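Local coordinates for protein adenylation domain (Streptomyces sp., PDB 5N9X) that belongs to the AMP-binding (ANL) superfamily, with a large N-terminal part and a smaller C-terminal domain, and binds ATP and threonine, at residues P379-T382 and A383-F386; N107-I110 and V111-Q115; T289-V292 and V293-W296; L325-D328 and D329-A332. One frame throughout, in Å; residues are numbered along the deposited sequence.

Contact 1 (P379-T382 and A383-F386); sequences PELT and AERF
With its CG swung anti to the backbone N (chi1 -151°), L381 reaches along the helix toward two side chains of the next turn. Its CD2 lies over one face of the R385 guanidinium, off toward the rim, 4.0 Å from R385 NH1. R385 can hold that flat group there because its chain runs straight out from CG to NE, and NH1 is anchored by Y375 OH. The other methyl, L381 CD1, approaches E384 OE2 at 3.6 Å. All this happens on helix 379-385, a short surface helix that passes directly into strand 386-388. Its backbone bonds are of the i to i+4 kind, such as R385 N to L381 O at 3.1 Å. At the exit F386 leaves helical angles, yet its N still donates to T382 O (3.0 Å), an oxygen that also lies in plane at the edge of the F386 ring. T382 CG2 brushes the same ring at CD1, 3.8 Å away, while T382 OG1 turns back to R378 O, a habit that suits threonine in a helix. Aromatic F386 is the buried member, and the R385 side chain lies about 5 Å from the bound ATP.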
loop_
_atom_site.group_PDB
_atom_site.type_symbol
_atom_site.label_atom_id
_atom_site.label_comp_id
_atom_site.label_asym_id
_atom_site.label_seq_id
_atom_site.Cartn_x
_atom_site.Cartn_y
_atom_site.Cartn_z
ATOM N N PRO A 379 -3.439 22.773 0.717
ATOM C CA PRO A 379 -4.571 23.211 1.540
ATOM C C PRO A 379 -5.913 23.153 0.812
ATOM O O PRO A 379 -6.932 22.914 1.463
ATOM C CB PRO A 379 -4.187 24.648 1.908
ATOM C CG PRO A 379 -3.349 25.111 0.739
ATOM C CD PRO A 379 -2.592 23.896 0.269
ATOM N N GLU A 380 -5.910 23.359 -0.502
ATOM C CA GLU A 380 -7.149 23.352 -1.276
ATOM C C GLU A 380 -7.640 21.944 -1.562
ATOM O O GLU A 380 -8.840 21.686 -1.524
ATOM C CB GLU A 380 -6.984 24.141 -2.595
ATOM C CG GLU A 380 -7.077 25.667 -2.431
ATOM C CD GLU A 380 -7.079 26.424 -3.763
ATOM O OE1 GLU A 380 -7.085 25.773 -4.834
ATOM O OE2 GLU A 380 -7.081 27.677 -3.743
ATOM N N LEU A 381 -6.717 21.032 -1.843
ATOM C CA LEU A 381 -7.087 19.629 -1.985
ATOM C C LEU A 381 -7.653 19.070 -0.682
ATOM O O LEU A 381 -8.616 18.295 -0.690
ATOM C CB LEU A 381 -5.899 18.785 -2.441
ATOM C CG LEU A 381 -6.435 17.595 -3.229
ATOM C CD1 LEU A 381 -7.039 18.069 -4.555
ATOM C CD2 LEU A 381 -5.366 16.542 -3.469
ATOM N N THR A 382 -7.076 19.479 0.439
ATOM C CA THR A 382 -7.572 19.013 1.728
ATOM C C THR A 382 -9.001 19.477 1.921
ATOM O O THR A 382 -9.872 18.704 2.309
ATOM C CB THR A 382 -6.719 19.522 2.882
ATOM O OG1 THR A 382 -5.380 19.056 2.701
ATOM C CG2 THR A 382 -7.277 19.001 4.197
ATOM N N ALA A 383 -9.218 20.755 1.635
ATOM C CA ALA A 383 -10.540 21.362 1.677
ATOM C C ALA A 383 -11.575 20.541 0.918
ATOM O O ALA A 383 -12.686 20.375 1.392
ATOM C CB ALA A 383 -10.479 22.788 1.113
ATOM N N GLU A 384 -11.202 20.031 -0.254
ATOM C CA GLU A 384 -12.128 19.286 -1.101
ATOM C C GLU A 384 -12.435 17.867 -0.653
ATOM O O GLU A 384 -13.581 17.426 -0.742
ATOM C CB GLU A 384 -11.605 19.216 -2.532
ATOM C CG GLU A 384 -11.522 20.527 -3.239
ATOM C CD GLU A 384 -10.634 20.440 -4.461
ATOM O OE1 GLU A 384 -10.151 21.501 -4.934
ATOM O OE2 GLU A 384 -10.390 19.295 -4.917
ATOM N N ARG A 385 -11.413 17.149 -0.195
ATOM C CA ARG A 385 -11.532 15.714 0.037
ATOM C C ARG A 385 -11.768 15.323 1.497
ATOM O O ARG A 385 -12.121 14.183 1.787
ATOM C CB ARG A 385 -10.285 15.015 -0.501
ATOM C CG ARG A 385 -10.157 15.062 -2.003
ATOM C CD ARG A 385 -8.971 14.242 -2.423
ATOM N NE ARG A 385 -8.824 14.161 -3.870
ATOM C CZ ARG A 385 -7.828 13.513 -4.472
ATOM N NH1 ARG A 385 -6.912 12.883 -3.749
ATOM N NH2 ARG A 385 -7.759 13.474 -5.798
ATOM N N PHE A 386 -11.563 16.268 2.405
ATOM C CA PHE A 386 -11.876 16.081 3.823
ATOM C C PHE A 386 -12.912 17.124 4.218
ATOM O O PHE A 386 -12.563 18.305 4.341
ATOM C CB PHE A 386 -10.629 16.248 4.718
ATOM C CG PHE A 386 -9.511 15.281 4.430
ATOM C CD1 PHE A 386 -8.623 15.517 3.390
ATOM C CD2 PHE A 386 -9.317 14.157 5.232
ATOM C CE1 PHE A 386 -7.572 14.636 3.142
ATOM C CE2 PHE A 386 -8.274 13.281 4.992
ATOM C CZ PHE A 386 -7.403 13.518 3.942
#

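Contact 2 (N107-I110 and V111-Q115); sequences NAFI and VTDSQ
I110 O is gripped twice by S114, once by the backbone and once by the side chain. S114 N donates at 2.8 Å to I110 O in the regular helical manner, and S114 OG adds a bond of 2.6 Å to I110 O from above the carbonyl plane. The hydroxyl reaches back because it sits between the backbone N and the carbonyl carbon (chi1 59°). T112, two residues earlier, does something similar: T112 OG1 donates to A108 O at 3.0 Å, nearly in line with the carbonyl, and the amide of T112 adds only a weak bond. Small hydroxyl residues suit such places, since they can bond to the preceding turn without a long side chain.

F109 and D113 lie side by side and point the same way, with ring and carboxylate planes nearly parallel. D113 CB sits over one face of the F109 ring, 4.2 Å from its centroid, a CH-pi contact. The carboxylate beyond is held by R378 through a salt bridge at OD1 and by Y166 OH at OD2, so its rotation is probably well fixed. V111 takes the straightest backbone bond, V111 N to N107 O at 2.7 Å, and its CG2 leans on that same oxygen. Buried I110 turns to V96 and Y166.

Q115, with positive phi, ends the helix, and S114 O accepts from R70. Helix 104-114 is the connection of a beta-alpha-beta crossover from strand 94-97 to strand 118-121, with strand 70-74 between them in the parallel sheet.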
loop_
_atom_site.group_PDB
_atom_site.type_symbol
_atom_site.label_atom_id
_atom_site.label_comp_id
_atom_site.label_asym_id
_atom_site.label_seq_id
_atom_site.Cartn_x
_atom_site.Cartn_y
_atom_site.Cartn_z
ATOM N N ASN A 107 13.162 12.495 -4.625
ATOM C CA ASN A 107 13.647 12.710 -3.265
ATOM C C ASN A 107 13.832 14.198 -3.009
ATOM O O ASN A 107 13.349 14.725 -2.013
ATOM C CB ASN A 107 14.966 11.983 -3.007
ATOM C CG ASN A 107 14.821 10.473 -3.001
ATOM O OD1 ASN A 107 13.730 9.929 -2.808
ATOM N ND2 ASN A 107 15.938 9.784 -3.227
ATOM N N ALA A 108 14.522 14.863 -3.927
ATOM C CA ALA A 108 14.783 16.290 -3.818
ATOM C C ALA A 108 13.516 17.071 -3.557
ATOM O O ALA A 108 13.524 17.999 -2.772
ATOM C CB ALA A 108 15.463 16.796 -5.067
ATOM N N PHE A 109 12.421 16.671 -4.202
ATOM C CA PHE A 109 11.157 17.363 -4.016
ATOM C C PHE A 109 10.536 17.111 -2.664
ATOM O O PHE A 109 10.039 18.040 -2.027
ATOM C CB PHE A 109 10.136 16.972 -5.067
ATOM C CG PHE A 109 8.768 17.522 -4.777
ATOM C CD1 PHE A 109 8.500 18.868 -4.987
ATOM C CD2 PHE A 109 7.765 16.708 -4.268
ATOM C CE1 PHE A 109 7.255 19.389 -4.709
ATOM C CE2 PHE A 109 6.517 17.223 -3.986
ATOM C CZ PHE A 109 6.263 18.566 -4.213
ATOM N N ILE A 110 10.522 15.840 -2.266
ATOM C CA ILE A 110 9.972 15.428 -0.986
ATOM C C ILE A 110 10.785 15.997 0.168
ATOM O O ILE A 110 10.208 16.490 1.143
ATOM C CB ILE A 110 9.922 13.878 -0.855
ATOM C CG1 ILE A 110 8.830 13.301 -1.751
ATOM C CG2 ILE A 110 9.689 13.459 0.588
ATOM C CD1 ILE A 110 9.096 11.893 -2.141
ATOM N N VAL A 111 12.114 15.932 0.063
ATOM C CA VAL A 111 12.982 16.514 1.085
ATOM C C VAL A 111 12.581 17.968 1.357
ATOM O O VAL A 111 12.413 18.370 2.518
ATOM C CB VAL A 111 14.479 16.465 0.693
ATOM C CG1 VAL A 111 15.296 17.375 1.625
ATOM C CG2 VAL A 111 15.004 15.036 0.715
ATOM N N THR A 112 12.401 18.739 0.286
ATOM C CA THR A 112 11.992 20.146 0.406
ATOM C C THR A 112 10.513 20.321 0.796
ATOM O O THR A 112 10.197 21.159 1.646
ATOM C CB THR A 112 12.246 20.918 -0.904
ATOM O OG1 THR A 112 13.567 20.634 -1.388
ATOM C CG2 THR A 112 12.083 22.399 -0.693
ATOM N N ASP A 113 9.612 19.543 0.190
ATOM C CA ASP A 113 8.185 19.659 0.520
ATOM C C ASP A 113 7.910 19.316 1.982
ATOM O O ASP A 113 7.111 19.969 2.646
ATOM C CB ASP A 113 7.325 18.764 -0.392
ATOM C CG ASP A 113 5.824 19.054 -0.264
ATOM O OD1 ASP A 113 5.403 20.184 -0.587
ATOM O OD2 ASP A 113 5.064 18.150 0.144
ATOM N N SER A 114 8.568 18.290 2.491
ATOM C CA SER A 114 8.289 17.870 3.848
ATOM C C SER A 114 9.099 18.662 4.873
ATOM O O SER A 114 8.808 18.618 6.074
ATOM C CB SER A 114 8.548 16.374 3.999
ATOM O OG SER A 114 9.886 16.074 3.679
ATOM N N GLN A 115 10.094 19.398 4.395
ATOM C CA GLN A 115 10.927 20.222 5.274
ATOM C C GLN A 115 11.494 19.394 6.417
ATOM O O GLN A 115 11.194 19.646 7.588
ATOM C CB GLN A 115 10.135 21.414 5.852
ATOM C CG GLN A 115 9.232 22.189 4.873
ATOM C CD GLN A 115 8.102 22.932 5.593
ATOM O OE1 GLN A 115 7.029 22.372 5.834
ATOM N NE2 GLN A 115 8.344 24.193 5.944
#

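Contact 3 (T289-V292 and V293-W296); sequences TPAV and VRPW
P290 O receives most of the backbone donors across this turn, unevenly. V293 N donates to P290 O at 2.9 Å, standing well above the carbonyl plane, while R294 N offers only weak bonds, to P290 O and to A291 O. A proline suits the start of a helix, where an N-H would have no preceding carbonyl to meet. P295, further on, is costlier: it has no hydrogen to give, and its CD is pressed to A291 O at 3.2 Å.

A water bridges the break: it donates to V292 O at 2.7 Å and, by a rather short contact, accepts from W296 N.

Among the side chains, R294 folds back over the turn before. Its chain bends at chi3 (-133°), bringing NE to 3.7 Å from A291 CA and setting one guanidinium face over P290 CB. V293 is buried, its branches turned to L288, L325 and L330, and V292 meets F261 of helix 258-271. The indole of W296 leads away from the turn to rings of F261 and F300, a role for a large apolar residue.

Helix 290-300, which links strands 280-284 and 306-310 in a beta-alpha-beta unit, is kinked near its start because P295 has no N-H to give and W296 N turns to a water instead of V292 O; P290 merely opens the helix, and the flanking apolar residues pack it against its neighbours.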
loop_
_atom_site.group_PDB
_atom_site.type_symbol
_atom_site.label_atom_id
_atom_site.label_comp_id
_atom_site.label_asym_id
_atom_site.label_seq_id
_atom_site.Cartn_x
_atom_site.Cartn_y
_atom_site.Cartn_z
ATOM N N THR A 289 -9.840 -9.489 -8.416
ATOM C CA THR A 289 -10.827 -10.251 -9.183
ATOM C C THR A 289 -10.770 -11.716 -8.782
ATOM O O THR A 289 -9.689 -12.266 -8.555
ATOM C CB THR A 289 -10.621 -10.161 -10.709
ATOM O OG1 THR A 289 -9.306 -10.616 -11.038
ATOM C CG2 THR A 289 -10.818 -8.741 -11.216
ATOM N N PRO A 290 -11.944 -12.346 -8.684
ATOM C CA PRO A 290 -12.054 -13.783 -8.389
ATOM C C PRO A 290 -11.106 -14.655 -9.213
ATOM O O PRO A 290 -10.542 -15.606 -8.682
ATOM C CB PRO A 290 -13.519 -14.091 -8.724
ATOM C CG PRO A 290 -14.237 -12.764 -8.435
ATOM C CD PRO A 290 -13.260 -11.690 -8.829
ATOM N N ALA A 291 -10.931 -14.332 -10.488
ATOM C CA ALA A 291 -10.072 -15.114 -11.363
ATOM C C ALA A 291 -8.639 -15.256 -10.829
ATOM O O ALA A 291 -8.063 -16.342 -10.866
ATOM C CB ALA A 291 -10.053 -14.493 -12.743
ATOM N N VAL A 292 -8.065 -14.150 -10.364
ATOM C CA VAL A 292 -6.753 -14.135 -9.715
ATOM C C VAL A 292 -6.653 -15.157 -8.549
ATOM O O VAL A 292 -5.619 -15.795 -8.359
ATOM C CB VAL A 292 -6.424 -12.693 -9.211
ATOM C CG1 VAL A 292 -5.412 -12.711 -8.112
ATOM C CG2 VAL A 292 -5.922 -11.838 -10.350
ATOM N N VAL A 293 -7.743 -15.344 -7.814
ATOM C CA VAL A 293 -7.765 -16.201 -6.624
ATOM C C VAL A 293 -8.056 -17.707 -6.888
ATOM O O VAL A 293 -7.621 -18.569 -6.106
ATOM C CB VAL A 293 -8.803 -15.630 -5.603
ATOM C CG1 VAL A 293 -9.056 -16.580 -4.423
ATOM C CG2 VAL A 293 -8.351 -14.237 -5.100
ATOM N N ARG A 294 -8.752 -18.029 -7.987
ATOM C CA ARG A 294 -9.174 -19.414 -8.268
ATOM C C ARG A 294 -8.017 -20.439 -8.259
ATOM O O ARG A 294 -8.131 -21.482 -7.610
ATOM C CB ARG A 294 -9.934 -19.500 -9.613
ATOM C CG ARG A 294 -11.203 -18.633 -9.720
ATOM C CD ARG A 294 -12.070 -19.012 -10.924
ATOM N NE ARG A 294 -12.503 -17.844 -11.701
ATOM C CZ ARG A 294 -13.696 -17.262 -11.616
ATOM N NH1 ARG A 294 -14.610 -17.733 -10.781
ATOM N NH2 ARG A 294 -13.969 -16.198 -12.365
ATOM N N PRO A 295 -6.898 -20.156 -8.963
ATOM C CA PRO A 295 -5.845 -21.183 -8.965
ATOM C C PRO A 295 -5.310 -21.481 -7.573
ATOM O O PRO A 295 -5.100 -22.644 -7.234
ATOM C CB PRO A 295 -4.742 -20.571 -9.834
ATOM C CG PRO A 295 -5.390 -19.491 -10.601
ATOM C CD PRO A 295 -6.521 -18.981 -9.770
ATOM N N TRP A 296 -5.093 -20.439 -6.773
ATOM C CA TRP A 296 -4.751 -20.646 -5.369
ATOM C C TRP A 296 -5.762 -21.543 -4.667
ATOM O O TRP A 296 -5.388 -22.514 -4.016
ATOM C CB TRP A 296 -4.672 -19.325 -4.627
ATOM C CG TRP A 296 -4.130 -19.448 -3.234
ATOM C CD1 TRP A 296 -4.843 -19.623 -2.089
ATOM C CD2 TRP A 296 -2.755 -19.393 -2.847
ATOM N NE1 TRP A 296 -3.994 -19.685 -1.008
ATOM C CE2 TRP A 296 -2.706 -19.549 -1.450
ATOM C CE3 TRP A 296 -1.563 -19.221 -3.548
ATOM C CZ2 TRP A 296 -1.508 -19.537 -0.740
ATOM C CZ3 TRP A 296 -0.374 -19.220 -2.847
ATOM C CH2 TRP A 296 -0.355 -19.377 -1.453
HETATM O O HOH W 1 -4.449 -18.149 -7.600
#

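Contact 4 (L325-D328 and D329-A332); sequences LTED and DLAA
D329 OD2 gathers the side-chain polar bonds of this turn. The shortest runs from T326 N to D329 OD2 at 2.8 Å, fairly straight, although the amide meets the oxygen from above the carboxylate plane. T326 OG1, set between the backbone N and the carbonyl carbon (chi1 75°), adds a weak bond of 3.4 Å to D329 OD2. H323 NE2 is a further partner of that oxygen, so a carboxylate suits the site: one atom gathers several donors, and an acidic group near an imidazole may be stabilised by it.

Backbone bonds wind the chain into successive i to i+3 turns. L330 N gives to E327 O at 2.9 Å and A331 N to D328 O at 3.0 Å, while D329 N to T326 O is weak.

No apolar pair forms across the turn; L330 CB rests 3.4 Å from E327 O. The leucines pack against neighbouring elements instead: both touch V293 of helix 290-300, L325 also L307 and N309 of strand 306-310, L330 also A297.

An aspartate three residues on returning its carboxylate to a threonine amide recalls the side-chain-to-amide half of a capping box, here heading a short turn in the loop between strands 321-324 and 336-340.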
loop_
_atom_site.group_PDB
_atom_site.type_symbol
_atom_site.label_atom_id
_atom_site.label_comp_id
_atom_site.label_asym_id
_atom_site.label_seq_id
_atom_site.Cartn_x
_atom_site.Cartn_y
_atom_site.Cartn_z
ATOM N N LEU A 325 -12.484 -14.107 2.084
ATOM C CA LEU A 325 -12.948 -14.755 0.872
ATOM C C LEU A 325 -13.659 -16.106 1.141
ATOM O O LEU A 325 -13.247 -16.886 2.006
ATOM C CB LEU A 325 -11.775 -14.936 -0.091
ATOM C CG LEU A 325 -11.534 -13.697 -0.956
ATOM C CD1 LEU A 325 -10.836 -12.603 -0.157
ATOM C CD2 LEU A 325 -10.714 -14.045 -2.179
ATOM N N THR A 326 -14.752 -16.336 0.404
ATOM C CA THR A 326 -15.559 -17.559 0.481
ATOM C C THR A 326 -15.722 -18.158 -0.909
ATOM O O THR A 326 -15.409 -17.500 -1.902
ATOM C CB THR A 326 -16.962 -17.299 1.070
ATOM O OG1 THR A 326 -17.783 -16.647 0.090
ATOM C CG2 THR A 326 -16.873 -16.456 2.339
ATOM N N GLU A 327 -16.219 -19.390 -0.982
ATOM C CA GLU A 327 -16.475 -20.027 -2.273
ATOM C C GLU A 327 -17.381 -19.183 -3.172
ATOM O O GLU A 327 -17.105 -19.054 -4.360
ATOM C CB GLU A 327 -17.078 -21.416 -2.077
ATOM C CG GLU A 327 -16.153 -22.392 -1.339
ATOM C CD GLU A 327 -14.971 -22.883 -2.182
ATOM O OE1 GLU A 327 -14.850 -22.490 -3.365
ATOM O OE2 GLU A 327 -14.139 -23.649 -1.647
ATOM N N ASP A 328 -18.422 -18.577 -2.605
ATOM C CA ASP A 328 -19.356 -17.747 -3.379
ATOM C C ASP A 328 -18.661 -16.653 -4.195
ATOM O O ASP A 328 -19.055 -16.367 -5.339
ATOM C CB ASP A 328 -20.394 -17.091 -2.457
ATOM C CG ASP A 328 -21.619 -17.961 -2.233
ATOM O OD1 ASP A 328 -21.486 -19.210 -2.222
ATOM O OD2 ASP A 328 -22.724 -17.385 -2.078
ATOM N N ASP A 329 -17.629 -16.043 -3.615
ATOM C CA ASP A 329 -16.903 -14.971 -4.304
ATOM C C ASP A 329 -16.199 -15.464 -5.568
ATOM O O ASP A 329 -15.847 -14.668 -6.433
ATOM C CB ASP A 329 -15.879 -14.314 -3.366
ATOM C CG ASP A 329 -16.469 -13.940 -2.022
ATOM O OD1 ASP A 329 -17.604 -13.413 -1.983
ATOM O OD2 ASP A 329 -15.789 -14.167 -0.999
ATOM N N LEU A 330 -15.999 -16.774 -5.681
ATOM C CA LEU A 330 -15.373 -17.337 -6.877
ATOM C C LEU A 330 -16.383 -17.765 -7.937
ATOM O O LEU A 330 -15.995 -18.216 -9.020
ATOM C CB LEU A 330 -14.498 -18.532 -6.523
ATOM C CG LEU A 330 -13.470 -18.367 -5.405
ATOM C CD1 LEU A 330 -12.570 -19.582 -5.371
ATOM C CD2 LEU A 330 -12.655 -17.094 -5.588
ATOM N N ALA A 331 -17.674 -17.627 -7.650
ATOM C CA ALA A 331 -18.679 -18.002 -8.640
ATOM C C ALA A 331 -18.902 -16.853 -9.599
ATOM O O ALA A 331 -18.863 -17.036 -10.822
ATOM C CB ALA A 331 -19.969 -18.396 -7.983
ATOM N N ALA A 332 -19.129 -15.662 -9.052
ATOM C CA ALA A 332 -19.361 -14.482 -9.876
ATOM C C ALA A 332 -18.047 -13.786 -10.151
ATOM O O ALA A 332 -16.990 -14.288 -9.785
ATOM C CB ALA A 332 -20.323 -13.532 -9.203
#

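Contacts 3 and 4 are neighbours, with centres about 9 Å apart: helix 290-300 and the loop 325-332 pack together, V293 meeting L325. Contacts 1 and 2 sit far from that pair, at least 23 Å away by nearest atoms, and about 9 Å from each other by nearest atoms, without touching; R378 lies beside both, holding D113 and T382. Contacts 1 and 4 are surface contacts, while 2 and 3 are partly buried, each on a helix joining strands. Chemistry follows place: contact 2 is a regular helix end reinforced by hydroxyls, contact 3 a proline-kinked helix start bridged by water, contact 4 a carboxylate-centred loop turn, and contact 1 a short helix near the ATP.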